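Local coordinates for protein beta-L-arabinobiosidase (PDB 5MQR) that probably hydrolyses beta-L-arabinofuranosyl linkages of plant pectin, as a multidomain glycosidase of a gut bacterium that joins a sialidase-like beta-propeller to a further glycoside hydrolase domain, at residues N238-M243 with H292-P297; A276-W279 with L283-I286; V642-N647 with V688-T693; H714-S719 with K726-I731; Y126-G131 with N183-V188. All coordinates share one frame; numbering follows the deposited sequence.

Contact 1 (N238-M243 with H292-P297)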
# COMPACT_ATOMS: atom_id res chain seq x y z
N ASN A 238 -9.82 3.49 -38.64
CA ASN A 238 -9.62 3.79 -37.25
C ASN A 238 -8.70 5.01 -37.10
O ASN A 238 -7.49 4.92 -37.31
CB ASN A 238 -9.02 2.57 -36.56
CG ASN A 238 -9.03 2.71 -35.06
OD1 ASN A 238 -8.77 3.77 -34.51
ND2 ASN A 238 -9.34 1.62 -34.37
N PRO A 239 -9.26 6.16 -36.70
CA PRO A 239 -8.44 7.38 -36.61
C PRO A 239 -7.29 7.29 -35.63
O PRO A 239 -6.27 7.92 -35.88
CB PRO A 239 -9.44 8.45 -36.14
CG PRO A 239 -10.51 7.67 -35.44
CD PRO A 239 -10.64 6.40 -36.22
N LEU A 240 -7.42 6.48 -34.58
CA LEU A 240 -6.32 6.26 -33.65
C LEU A 240 -5.08 5.62 -34.33
O LEU A 240 -3.95 5.86 -33.90
CB LEU A 240 -6.74 5.40 -32.46
CG LEU A 240 -7.89 5.95 -31.61
CD1 LEU A 240 -8.08 5.03 -30.43
CD2 LEU A 240 -7.61 7.38 -31.14
N TYR A 241 -5.31 4.82 -35.35
CA TYR A 241 -4.23 4.25 -36.15
C TYR A 241 -3.71 5.25 -37.19
O TYR A 241 -2.50 5.30 -37.42
CB TYR A 241 -4.66 2.90 -36.77
CG TYR A 241 -4.58 1.80 -35.74
CD1 TYR A 241 -5.52 1.69 -34.71
CD2 TYR A 241 -3.50 0.92 -35.73
CE1 TYR A 241 -5.41 0.69 -33.74
CE2 TYR A 241 -3.38 -0.07 -34.77
CZ TYR A 241 -4.33 -0.18 -33.78
OH TYR A 241 -4.16 -1.17 -32.82
N MSE A 242 -4.58 6.08 -37.77
CA MSE A 242 -4.11 7.11 -38.73
C MSE A 242 -3.23 8.15 -38.04
O MSE A 242 -2.24 8.61 -38.62
CB MSE A 242 -5.26 7.76 -39.48
CG MSE A 242 -6.11 6.77 -40.26
SE MSE A 242 -5.03 5.81 -41.58
CE MSE A 242 -4.63 4.19 -40.54
N MSE A 243 -3.53 8.47 -36.77
CA MSE A 243 -2.68 9.35 -35.97
C MSE A 243 -1.26 8.86 -35.81
O MSE A 243 -0.36 9.65 -35.53
CB MSE A 243 -3.23 9.53 -34.56
CG MSE A 243 -4.55 10.31 -34.53
SE MSE A 243 -4.37 12.15 -35.20
CE MSE A 243 -3.55 12.84 -33.54
N HIS A 292 -11.10 11.62 -33.91
CA HIS A 292 -11.23 12.37 -35.17
C HIS A 292 -10.76 13.84 -35.01
O HIS A 292 -10.23 14.41 -35.97
CB HIS A 292 -12.67 12.35 -35.72
CG HIS A 292 -13.15 10.99 -36.13
ND1 HIS A 292 -12.77 10.39 -37.32
CD2 HIS A 292 -13.96 10.11 -35.51
CE1 HIS A 292 -13.34 9.21 -37.42
NE2 HIS A 292 -14.08 9.01 -36.33
N THR A 293 -11.01 14.45 -33.83
CA THR A 293 -10.58 15.83 -33.55
C THR A 293 -9.96 15.94 -32.15
O THR A 293 -10.32 15.19 -31.23
CB THR A 293 -11.71 16.88 -33.66
OG1 THR A 293 -12.67 16.65 -32.64
CG2 THR A 293 -12.39 16.83 -35.04
N TRP A 294 -9.02 16.88 -32.02
CA TRP A 294 -8.15 16.98 -30.85
C TRP A 294 -8.11 18.40 -30.34
O TRP A 294 -8.16 19.34 -31.13
CB TRP A 294 -6.75 16.50 -31.22
CG TRP A 294 -6.74 15.02 -31.51
CD1 TRP A 294 -6.88 14.42 -32.74
CD2 TRP A 294 -6.62 13.96 -30.57
NE1 TRP A 294 -6.85 13.05 -32.61
CE2 TRP A 294 -6.70 12.74 -31.28
CE3 TRP A 294 -6.47 13.91 -29.18
CZ2 TRP A 294 -6.61 11.51 -30.67
CZ3 TRP A 294 -6.39 12.67 -28.57
CH2 TRP A 294 -6.45 11.48 -29.33
N ALA A 295 -8.05 18.55 -29.03
CA ALA A 295 -8.07 19.87 -28.42
C ALA A 295 -6.76 20.60 -28.71
O ALA A 295 -5.68 20.01 -28.62
CB ALA A 295 -8.33 19.79 -26.92
N GLU A 296 -6.89 21.86 -29.13
CA GLU A 296 -5.81 22.83 -29.30
C GLU A 296 -5.84 23.81 -28.09
O GLU A 296 -6.87 23.94 -27.40
CB GLU A 296 -5.98 23.58 -30.62
CG GLU A 296 -6.00 22.70 -31.87
CD GLU A 296 -4.62 22.17 -32.32
OE1 GLU A 296 -3.62 22.44 -31.62
OE2 GLU A 296 -4.52 21.49 -33.39
N PRO A 297 -4.71 24.47 -27.78
CA PRO A 297 -3.39 24.22 -28.39
C PRO A 297 -2.75 22.94 -27.81
O PRO A 297 -3.06 22.56 -26.68
CB PRO A 297 -2.60 25.46 -27.95
CG PRO A 297 -3.22 25.83 -26.59
CD PRO A 297 -4.58 25.18 -26.49
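Two CH-pi contacts, Pro239 against His292 and Met243 against Trp294, hold the short helix 239-242 to the loop 292-297. In the first, Pro239 CG stands over one face of the imidazole, 3.9 Å from the centroid of the His292 ring and close to its normal, with CB nearest ND1 and CD nearest CE1. A proline suits the first turn of a helix, where its missing N-H costs no bond, and its rigid, apolar ring offers C-H groups to the imidazole face at the exposed margin. The second is tighter: selenomethionine Met243 lays CE over the five-membered ring of Trp294, with CE 3.4 Å from Trp294 NE1. Bends at chi2 (-63°) and chi3 (-78°) fold the flexible chain across the indole, and SE comes in obliquely, 4.5 Å from the centroid of that five-membered ring, a Met-aromatic contact.

Apolar packing adds Leu240, whose CD2 meets the indole edge at CZ2 of Trp294 (4.3 Å). No hydrogen bond crosses between the segments; at the helix start Asn238, the N-cap, accepts weakly through OD1 from Leu240 N at 3.0 Å.

Beyond the pair, Thr293 OG1 bonds Asp289, Thr293 O bonds Ser287, and Trp294 packs on Phe265. Sequence and bonding together fit the Asp-box (BNR) turn of sialidase-like propeller blades, whose closing tryptophan is tucked into the blade.

Contact 2 (A276-W279 with L283-I286)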
# COMPACT_ATOMS: atom_id res chain seq x y z
N ALA A 276 -7.07 10.50 -24.09
CA ALA A 276 -5.90 11.34 -23.85
C ALA A 276 -4.76 10.85 -24.73
O ALA A 276 -4.52 9.65 -24.79
CB ALA A 276 -5.49 11.28 -22.39
N SER A 277 -4.05 11.78 -25.37
CA SER A 277 -2.91 11.47 -26.23
C SER A 277 -1.60 11.98 -25.68
O SER A 277 -1.55 12.97 -24.92
CB SER A 277 -3.12 12.06 -27.63
OG SER A 277 -3.18 13.48 -27.60
N LEU A 278 -0.53 11.32 -26.11
CA LEU A 278 0.85 11.69 -25.81
C LEU A 278 1.68 11.53 -27.09
O LEU A 278 1.42 10.64 -27.93
CB LEU A 278 1.45 10.82 -24.70
CG LEU A 278 0.88 11.07 -23.30
CD1 LEU A 278 1.15 9.92 -22.35
CD2 LEU A 278 1.41 12.37 -22.71
N TRP A 279 2.65 12.41 -27.22
CA TRP A 279 3.62 12.37 -28.27
C TRP A 279 4.99 12.64 -27.64
O TRP A 279 5.08 12.92 -26.44
CB TRP A 279 3.31 13.47 -29.26
CG TRP A 279 2.05 13.37 -30.09
CD1 TRP A 279 1.90 12.73 -31.31
CD2 TRP A 279 0.81 14.05 -29.85
NE1 TRP A 279 0.63 12.93 -31.80
CE2 TRP A 279 -0.05 13.74 -30.93
CE3 TRP A 279 0.33 14.86 -28.82
CZ2 TRP A 279 -1.37 14.23 -31.01
CZ3 TRP A 279 -0.98 15.35 -28.88
CH2 TRP A 279 -1.81 15.03 -29.98
N LEU A 283 4.17 16.22 -25.46
CA LEU A 283 3.02 16.95 -25.99
C LEU A 283 1.77 16.10 -25.72
O LEU A 283 1.81 14.85 -25.70
CB LEU A 283 3.13 17.28 -27.48
CG LEU A 283 4.28 18.19 -27.95
CD1 LEU A 283 4.26 18.38 -29.45
CD2 LEU A 283 4.27 19.56 -27.29
N THR A 284 0.66 16.77 -25.46
CA THR A 284 -0.52 16.06 -25.00
C THR A 284 -1.80 16.77 -25.38
O THR A 284 -1.85 17.99 -25.49
CB THR A 284 -0.42 15.78 -23.50
OG1 THR A 284 -1.44 14.85 -23.10
CG2 THR A 284 -0.52 17.08 -22.71
N SER A 285 -2.84 15.97 -25.62
CA SER A 285 -4.16 16.48 -25.95
C SER A 285 -5.26 15.51 -25.49
O SER A 285 -5.02 14.55 -24.73
CB SER A 285 -4.27 16.78 -27.45
OG SER A 285 -5.52 17.35 -27.76
N ILE A 286 -6.48 15.85 -25.90
CA ILE A 286 -7.68 15.11 -25.53
C ILE A 286 -8.60 15.10 -26.74
O ILE A 286 -8.66 16.09 -27.48
CB ILE A 286 -8.47 15.81 -24.41
CG1 ILE A 286 -7.63 16.01 -23.16
CG2 ILE A 286 -9.74 15.04 -24.08
CD1 ILE A 286 -7.49 14.80 -22.26
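Trp279 turns the edge of its six-membered ring to the other strand: CE3 sits 3.5 Å from Leu283 O, while CZ3 comes 3.9 Å from Ser285 CB, near the ring plane. Ser277 CB stands above one face of the same indole. Small serines at both positions let the large ring lie close to the backbone on their side of the sheet. On the other side are Ala276, Leu278, Thr284 and Ile286. Leu278 and Thr284 stand next to each other, their side chains directed alike, and Ile286 CD1 meets Ala276 CB, a short residue opposite a long one.

Strands 275-278 and 283-287 pair antiparallel. Ser277 and Ser285 form the hydrogen-bonded pair; Ser277 N reaches Ser285 O at 3.0 Å, and the return bond from Ser285 N is weak. Farther along, Trp279 N donates to Leu283 O at 3.0 Å. Thr284 holds OG1 anti to its own N (chi1 -168°), which brings the hydroxyl 2.6 Å from Ser277 O, nearly along the C=O axis. Ser285 OG, by contrast, bonds Ala295 O in the neighbouring loop.

The threonine hydroxyl thus gives Ser277 O a short bond where the strand partner's N-H gives only a weak one, and Ser277 OG adds a second weak acceptor for Ser285 N. Buried hydroxyls here are spent on main-chain atoms, supplementing the ladder between the two middle strands of the blade where its own bond is weak.

Contact 3 (V642-N647 with V688-T693)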
# COMPACT_ATOMS: atom_id res chain seq x y z
N VAL A 642 2.57 15.65 36.58
CA VAL A 642 3.42 14.63 35.96
C VAL A 642 3.32 13.33 36.72
O VAL A 642 3.57 13.31 37.92
CB VAL A 642 4.89 15.09 35.95
CG1 VAL A 642 5.80 14.01 35.33
CG2 VAL A 642 5.03 16.42 35.20
N GLN A 643 2.99 12.23 36.04
CA GLN A 643 2.99 10.92 36.66
C GLN A 643 4.11 10.08 36.05
O GLN A 643 5.22 10.61 35.88
CB GLN A 643 1.57 10.34 36.64
CG GLN A 643 0.62 11.19 37.50
CD GLN A 643 -0.67 10.49 37.89
OE1 GLN A 643 -1.09 10.59 39.04
NE2 GLN A 643 -1.33 9.79 36.94
N ALA A 644 3.90 8.81 35.73
CA ALA A 644 5.03 7.95 35.35
C ALA A 644 5.70 8.34 34.03
O ALA A 644 6.86 8.07 33.84
CB ALA A 644 4.59 6.49 35.28
N ILE A 645 4.94 8.90 33.10
CA ILE A 645 5.44 9.20 31.77
C ILE A 645 5.23 10.68 31.52
O ILE A 645 4.12 11.11 31.13
CB ILE A 645 4.76 8.31 30.73
CG1 ILE A 645 5.14 6.85 30.98
CG2 ILE A 645 5.22 8.67 29.32
CD1 ILE A 645 4.11 5.90 30.50
N PRO A 646 6.27 11.49 31.78
CA PRO A 646 6.20 12.92 31.52
C PRO A 646 5.95 13.22 30.05
O PRO A 646 6.20 12.35 29.21
CB PRO A 646 7.60 13.42 31.93
CG PRO A 646 8.12 12.37 32.85
CD PRO A 646 7.62 11.11 32.25
N ASN A 647 5.45 14.42 29.76
CA ASN A 647 5.26 14.91 28.40
C ASN A 647 6.54 14.74 27.56
O ASN A 647 6.46 14.40 26.39
CB ASN A 647 4.85 16.38 28.37
CG ASN A 647 3.37 16.61 28.64
OD1 ASN A 647 2.58 15.70 28.83
ND2 ASN A 647 2.99 17.87 28.65
N VAL A 688 3.45 -1.15 44.36
CA VAL A 688 3.07 -2.47 43.84
C VAL A 688 3.02 -2.58 42.31
O VAL A 688 2.51 -3.55 41.77
CB VAL A 688 1.75 -2.95 44.46
CG1 VAL A 688 1.93 -3.09 45.96
CG2 VAL A 688 0.59 -2.00 44.11
N GLY A 689 3.57 -1.60 41.61
CA GLY A 689 3.52 -1.56 40.15
C GLY A 689 2.59 -0.46 39.67
O GLY A 689 2.05 0.31 40.45
N TYR A 690 2.42 -0.40 38.35
CA TYR A 690 1.65 0.65 37.73
C TYR A 690 0.18 0.61 38.14
O TYR A 690 -0.39 -0.47 38.28
CB TYR A 690 1.75 0.60 36.21
CG TYR A 690 3.13 0.85 35.61
CD1 TYR A 690 3.76 2.10 35.73
CD2 TYR A 690 3.77 -0.13 34.85
CE1 TYR A 690 4.98 2.36 35.13
CE2 TYR A 690 5.01 0.11 34.27
CZ TYR A 690 5.61 1.36 34.41
OH TYR A 690 6.83 1.60 33.84
N GLY A 691 -0.37 1.81 38.35
CA GLY A 691 -1.78 2.03 38.56
C GLY A 691 -2.29 2.92 37.45
O GLY A 691 -1.47 3.50 36.72
N MSE A 692 -3.62 2.99 37.30
CA MSE A 692 -4.27 3.91 36.36
C MSE A 692 -5.28 4.77 37.07
O MSE A 692 -6.30 4.28 37.59
CB MSE A 692 -4.91 3.20 35.16
CG MSE A 692 -5.61 4.18 34.23
SE MSE A 692 -5.78 3.43 32.41
CE MSE A 692 -3.99 3.80 31.66
N THR A 693 -5.02 6.08 37.05
CA THR A 693 -5.90 7.08 37.63
C THR A 693 -7.07 7.47 36.71
O THR A 693 -7.10 7.13 35.51
CB THR A 693 -5.09 8.35 37.95
OG1 THR A 693 -4.38 8.77 36.79
CG2 THR A 693 -4.08 8.09 39.08
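The small hairpin of strands 683-684 and 691-692 is met on its flank by the loop before helix 647-657, through Gln643 to Thr693 and Ala644 to Tyr690. Gln643, with CG beside its backbone N (chi1 -64°) and the chain extended beyond, reaches across so that NE2 donates to Thr693 OG1 at 3.2 Å. The N-H...O angle is 154° and the hydroxyl lies close to the plane of the amide, as a good donor geometry requires. The same NE2 also bonds Lys681 O, while Thr693 OG1 has a further partner in His682 ND1, so each group has two partners. Glutamine suits this place because its length spans a gap that the two backbones do not close: the CA atoms of Gln643 and Thr693 are 9.7 Å apart.

Helices flank the hairpin, which packs through Met692 on Ile731 of helix 726-737 and Leu679 of helix 666-680. Tyr690 N bonds Gln730 and Tyr690 O bonds Thr734, both on helix 726-737. The methyl of Ala644 comes to the ring edge of Tyr690, with CB 4.2 Å from CE1, a light apolar touch, the small methyl letting the loop run close enough for its backbone to bond Ile683.

Contact 4 (H714-S719 with K726-I731)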
# COMPACT_ATOMS: atom_id res chain seq x y z
N HIS A 714 -13.87 0.97 31.28
CA HIS A 714 -13.38 1.85 30.23
C HIS A 714 -11.85 1.83 30.14
O HIS A 714 -11.32 1.76 29.03
CB HIS A 714 -13.82 3.31 30.45
CG HIS A 714 -15.28 3.57 30.23
ND1 HIS A 714 -15.99 3.06 29.16
CD2 HIS A 714 -16.15 4.36 30.91
CE1 HIS A 714 -17.23 3.50 29.20
NE2 HIS A 714 -17.36 4.29 30.26
N HIS A 715 -11.16 1.91 31.28
CA HIS A 715 -9.68 1.88 31.30
C HIS A 715 -9.12 0.65 30.59
O HIS A 715 -8.18 0.75 29.82
CB HIS A 715 -9.09 1.96 32.71
CG HIS A 715 -9.43 3.23 33.43
ND1 HIS A 715 -9.32 3.37 34.80
CD2 HIS A 715 -9.92 4.41 32.97
CE1 HIS A 715 -9.71 4.58 35.15
NE2 HIS A 715 -10.07 5.24 34.05
N ILE A 716 -9.74 -0.50 30.85
CA ILE A 716 -9.28 -1.75 30.26
C ILE A 716 -9.64 -1.81 28.78
O ILE A 716 -8.81 -2.23 27.97
CB ILE A 716 -9.84 -2.96 31.02
CG1 ILE A 716 -9.29 -2.96 32.44
CG2 ILE A 716 -9.47 -4.26 30.31
CD1 ILE A 716 -10.03 -3.85 33.41
N TYR A 717 -10.86 -1.41 28.44
CA TYR A 717 -11.30 -1.43 27.03
C TYR A 717 -10.42 -0.52 26.15
O TYR A 717 -10.12 -0.86 25.01
CB TYR A 717 -12.78 -1.08 26.87
CG TYR A 717 -13.76 -2.27 26.84
CD1 TYR A 717 -14.13 -2.94 28.00
CD2 TYR A 717 -14.35 -2.67 25.64
CE1 TYR A 717 -15.04 -3.98 27.96
CE2 TYR A 717 -15.26 -3.71 25.59
CZ TYR A 717 -15.59 -4.38 26.75
OH TYR A 717 -16.49 -5.43 26.65
N GLU A 718 -10.01 0.63 26.69
CA GLU A 718 -9.13 1.53 25.97
C GLU A 718 -7.70 1.03 25.95
O GLU A 718 -7.06 1.02 24.90
CB GLU A 718 -9.15 2.93 26.55
CG GLU A 718 -8.51 4.01 25.66
CD GLU A 718 -9.48 4.62 24.65
OE1 GLU A 718 -10.50 3.96 24.33
OE2 GLU A 718 -9.24 5.77 24.20
N SER A 719 -7.20 0.63 27.11
CA SER A 719 -5.79 0.31 27.27
C SER A 719 -5.40 -1.04 26.68
O SER A 719 -4.22 -1.33 26.55
CB SER A 719 -5.38 0.37 28.73
OG SER A 719 -5.66 1.65 29.27
N LYS A 726 3.05 -4.68 29.77
CA LYS A 726 3.39 -4.49 31.19
C LYS A 726 2.51 -3.47 31.90
O LYS A 726 2.22 -3.66 33.07
CB LYS A 726 4.88 -4.18 31.40
CG LYS A 726 5.29 -2.78 30.98
CD LYS A 726 6.79 -2.55 31.19
CE LYS A 726 7.13 -1.11 30.81
NZ LYS A 726 8.59 -0.85 30.78
N TYR A 727 2.05 -2.43 31.20
CA TYR A 727 1.23 -1.36 31.80
C TYR A 727 -0.10 -1.90 32.30
O TYR A 727 -0.43 -1.80 33.50
CB TYR A 727 1.01 -0.17 30.81
CG TYR A 727 2.33 0.42 30.36
CD1 TYR A 727 3.13 1.14 31.26
CD2 TYR A 727 2.82 0.18 29.09
CE1 TYR A 727 4.37 1.65 30.88
CE2 TYR A 727 4.07 0.65 28.69
CZ TYR A 727 4.84 1.38 29.59
OH TYR A 727 6.04 1.86 29.21
N LEU A 728 -0.87 -2.46 31.38
CA LEU A 728 -2.18 -2.98 31.72
C LEU A 728 -2.12 -4.25 32.63
O LEU A 728 -2.98 -4.44 33.49
CB LEU A 728 -2.99 -3.23 30.45
CG LEU A 728 -4.47 -3.53 30.69
CD1 LEU A 728 -5.16 -2.50 31.60
CD2 LEU A 728 -5.12 -3.59 29.32
N ASP A 729 -1.10 -5.08 32.46
CA ASP A 729 -0.89 -6.22 33.37
C ASP A 729 -0.85 -5.73 34.83
O ASP A 729 -1.56 -6.23 35.69
CB ASP A 729 0.44 -6.92 33.08
CG ASP A 729 0.42 -7.86 31.87
OD1 ASP A 729 -0.60 -8.14 31.21
OD2 ASP A 729 1.53 -8.33 31.61
N GLN A 730 -0.02 -4.72 35.07
CA GLN A 730 0.20 -4.14 36.39
C GLN A 730 -1.00 -3.35 36.92
O GLN A 730 -1.36 -3.50 38.09
CB GLN A 730 1.48 -3.29 36.39
CG GLN A 730 2.74 -4.16 36.29
CD GLN A 730 4.04 -3.38 36.35
OE1 GLN A 730 4.19 -2.39 37.10
NE2 GLN A 730 5.01 -3.83 35.56
N ILE A 731 -1.61 -2.54 36.05
CA ILE A 731 -2.81 -1.77 36.38
C ILE A 731 -3.91 -2.65 36.95
O ILE A 731 -4.50 -2.32 37.97
CB ILE A 731 -3.35 -0.98 35.17
CG1 ILE A 731 -2.45 0.23 34.89
CG2 ILE A 731 -4.77 -0.48 35.41
CD1 ILE A 731 -2.53 0.70 33.44
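Where Ser719 at the end of helix 712-719 faces Leu728 in the first turns of helix 726-737, the two CA atoms are 6.6 Å apart, the closest CA pair between the two segments. Leu728 carries nearly all of the contact. Its CG is anti to the backbone N (chi1 -169°), which drives both methyls out toward the opposite helix. CD2 rests against the main chain of Ser719, 3.7 Å from Ser719 C and as close to its O, and also reaches Ser719 CB at 4.0 Å. The other branch, CD1, meets Ile716 CG1 at 4.2 Å, one turn back on the same helix. A branched leucine suits the spot, since its forked end brings both methyls against Ser719 while CD1 also reaches Ile716.

These are consecutive helices, joined by a six-residue connection, in the alpha-helical MGH1-like glycoside hydrolase domain; proteins of that class are generally built as barrels of paired helices. Helix 754-765 covers the neighbouring surface, with Ala757 against Ile716 and Arg761 against Leu728, and Arg761 also forms a salt bridge with Asp729.

Ser719 is compact enough to admit Leu728, and its buried hydroxyl is satisfied inside its own helix. OG donates to His715 O at 2.7 Å, with a C=O...OG angle of 150°. Ser719 N bonds the same oxygen from the opposite face of the carbonyl plane, at 2.9 Å, so two donors of one residue grip one acceptor. Selenomethionine Met692, from the strand 691-692, packs beside both His715 and Ser719.

Contact 5 (Y126-G131 with N183-V188)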
# COMPACT_ATOMS: atom_id res chain seq x y z
N TYR A 126 13.75 -3.98 -48.86
CA TYR A 126 12.93 -3.62 -50.02
C TYR A 126 13.74 -2.74 -50.95
O TYR A 126 14.41 -1.82 -50.51
CB TYR A 126 11.68 -2.89 -49.54
CG TYR A 126 10.64 -2.59 -50.61
CD1 TYR A 126 10.80 -1.50 -51.49
CD2 TYR A 126 9.48 -3.38 -50.73
CE1 TYR A 126 9.85 -1.23 -52.47
CE2 TYR A 126 8.52 -3.11 -51.70
CZ TYR A 126 8.72 -2.04 -52.58
OH TYR A 126 7.79 -1.74 -53.53
N LYS A 127 13.64 -3.00 -52.25
CA LYS A 127 14.35 -2.21 -53.26
C LYS A 127 13.67 -0.90 -53.55
O LYS A 127 12.55 -0.88 -54.01
CB LYS A 127 14.47 -2.99 -54.57
CG LYS A 127 15.64 -3.95 -54.55
CD LYS A 127 15.51 -5.15 -55.51
CE LYS A 127 15.93 -6.45 -54.79
NZ LYS A 127 16.54 -7.45 -55.71
N VAL A 128 14.38 0.20 -53.30
CA VAL A 128 13.95 1.51 -53.79
C VAL A 128 14.10 1.44 -55.31
O VAL A 128 15.14 0.97 -55.79
CB VAL A 128 14.84 2.65 -53.25
CG1 VAL A 128 14.38 4.00 -53.79
CG2 VAL A 128 14.85 2.65 -51.73
N PRO A 129 13.07 1.86 -56.09
CA PRO A 129 13.26 1.72 -57.54
C PRO A 129 14.43 2.58 -58.07
O PRO A 129 14.58 3.74 -57.65
CB PRO A 129 11.91 2.15 -58.15
CG PRO A 129 10.98 2.38 -57.03
CD PRO A 129 11.76 2.44 -55.75
N ASP A 130 15.26 1.99 -58.92
CA ASP A 130 16.32 2.70 -59.63
C ASP A 130 15.71 3.93 -60.33
O ASP A 130 14.73 3.78 -61.06
CB ASP A 130 16.98 1.78 -60.68
CG ASP A 130 17.98 0.76 -60.08
OD1 ASP A 130 18.20 0.71 -58.85
OD2 ASP A 130 18.55 -0.02 -60.86
N GLY A 131 16.26 5.11 -60.08
CA GLY A 131 15.78 6.36 -60.69
C GLY A 131 14.95 7.24 -59.77
O GLY A 131 14.53 8.32 -60.17
N ASN A 183 8.00 11.38 -48.59
CA ASN A 183 8.34 11.00 -49.96
C ASN A 183 8.79 9.54 -49.99
O ASN A 183 9.47 9.13 -50.94
CB ASN A 183 9.45 11.89 -50.54
CG ASN A 183 9.18 13.38 -50.34
OD1 ASN A 183 9.99 14.09 -49.75
ND2 ASN A 183 8.07 13.85 -50.84
N GLY A 184 8.40 8.75 -48.97
CA GLY A 184 8.74 7.33 -48.90
C GLY A 184 7.97 6.48 -49.91
O GLY A 184 7.45 6.99 -50.91
N ILE A 185 7.93 5.18 -49.66
CA ILE A 185 7.35 4.23 -50.61
C ILE A 185 5.94 3.89 -50.16
O ILE A 185 4.99 4.11 -50.90
CB ILE A 185 8.20 2.97 -50.70
CG1 ILE A 185 9.56 3.31 -51.30
CG2 ILE A 185 7.52 1.91 -51.56
CD1 ILE A 185 10.62 2.27 -51.04
N GLY A 186 5.82 3.35 -48.96
CA GLY A 186 4.50 2.99 -48.45
C GLY A 186 4.51 2.06 -47.26
O GLY A 186 5.56 1.61 -46.79
N ARG A 187 3.31 1.73 -46.81
CA ARG A 187 3.13 0.92 -45.64
C ARG A 187 2.61 -0.46 -46.02
O ARG A 187 1.74 -0.59 -46.87
CB ARG A 187 2.16 1.60 -44.70
CG ARG A 187 2.36 1.13 -43.27
CD ARG A 187 1.48 1.90 -42.34
NE ARG A 187 1.87 3.30 -42.31
CZ ARG A 187 2.71 3.86 -41.43
NH1 ARG A 187 3.31 3.15 -40.46
NH2 ARG A 187 2.95 5.17 -41.53
N VAL A 188 3.17 -1.47 -45.36
CA VAL A 188 2.84 -2.86 -45.64
C VAL A 188 2.26 -3.51 -44.41
O VAL A 188 2.47 -3.06 -43.29
CB VAL A 188 4.06 -3.70 -46.12
CG1 VAL A 188 4.56 -3.18 -47.45
CG2 VAL A 188 5.19 -3.72 -45.09
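A classic beta bulge at the start of strand 186-192, with Ile185 and Gly186 both opposite Tyr169, presents the Ile185 side chain to Tyr126 and Val128 of the loop that follows strand 120-123. The bulge belongs to the sheet 148-157, 163-170, 186-192 and 202-206, one of the four-stranded antiparallel sheets of the N-terminal propeller region. Gly186 has phi 164°, an extended conformation that glycine, with no side chain, adopts without strain. Ile185 is held there by backbone bonds to Tyr169 of strand 163-170 and to Asn207, just after strand 202-206.

From this fixed base the isoleucine uses both branches. CG1 lies beside the backbone N, and with chi2 at 162° the chain stretches so that CD1 comes 3.8 Å from Tyr126 CD1. The second branch meets the same ring farther out, CG2 being 4.0 Å from Tyr126 CE1. Tyr126 has its own CG anti to the backbone N (chi1 -173°), which carries the ring across the isoleucine. Val128, two residues on, adds CG2 at 4.3 Å from Ile185 CD1, so the terminal methyl is met by both a phenol ring and a valine methyl.

A tyrosine fits because its ring serves the apolar contact while its OH bonds Asp216 N; the ring also meets Tyr169. No hydrogen bond crosses between 126-131 and 183-188. Their adhesion is therefore dispersive and hydrophobic, with direction supplied by the backbone bonds and the tyrosine hydroxyl.

Along the chain contact 5 comes first, then contact 1, which encloses contact 2, and finally contacts 3 and 4. The first three lie in the propeller part: loop 292-297 of contact 1 joins the last two strands of the four-stranded sheet that holds contact 2, and the two touch, their centres about 9 Å apart, with Ala295 N bonded to Ile286 O and Trp294 packed on Ser277. Contact 5 belongs to another four-stranded sheet, its centre about 27 Å from that of contact 1. Contacts 3 and 4, centres about 12 Å apart, adjoin where strand 691-692 packs on both helices of contact 4. Some 59 to 89 Å separates the centres of the two groups, as befits a multidomain enzyme.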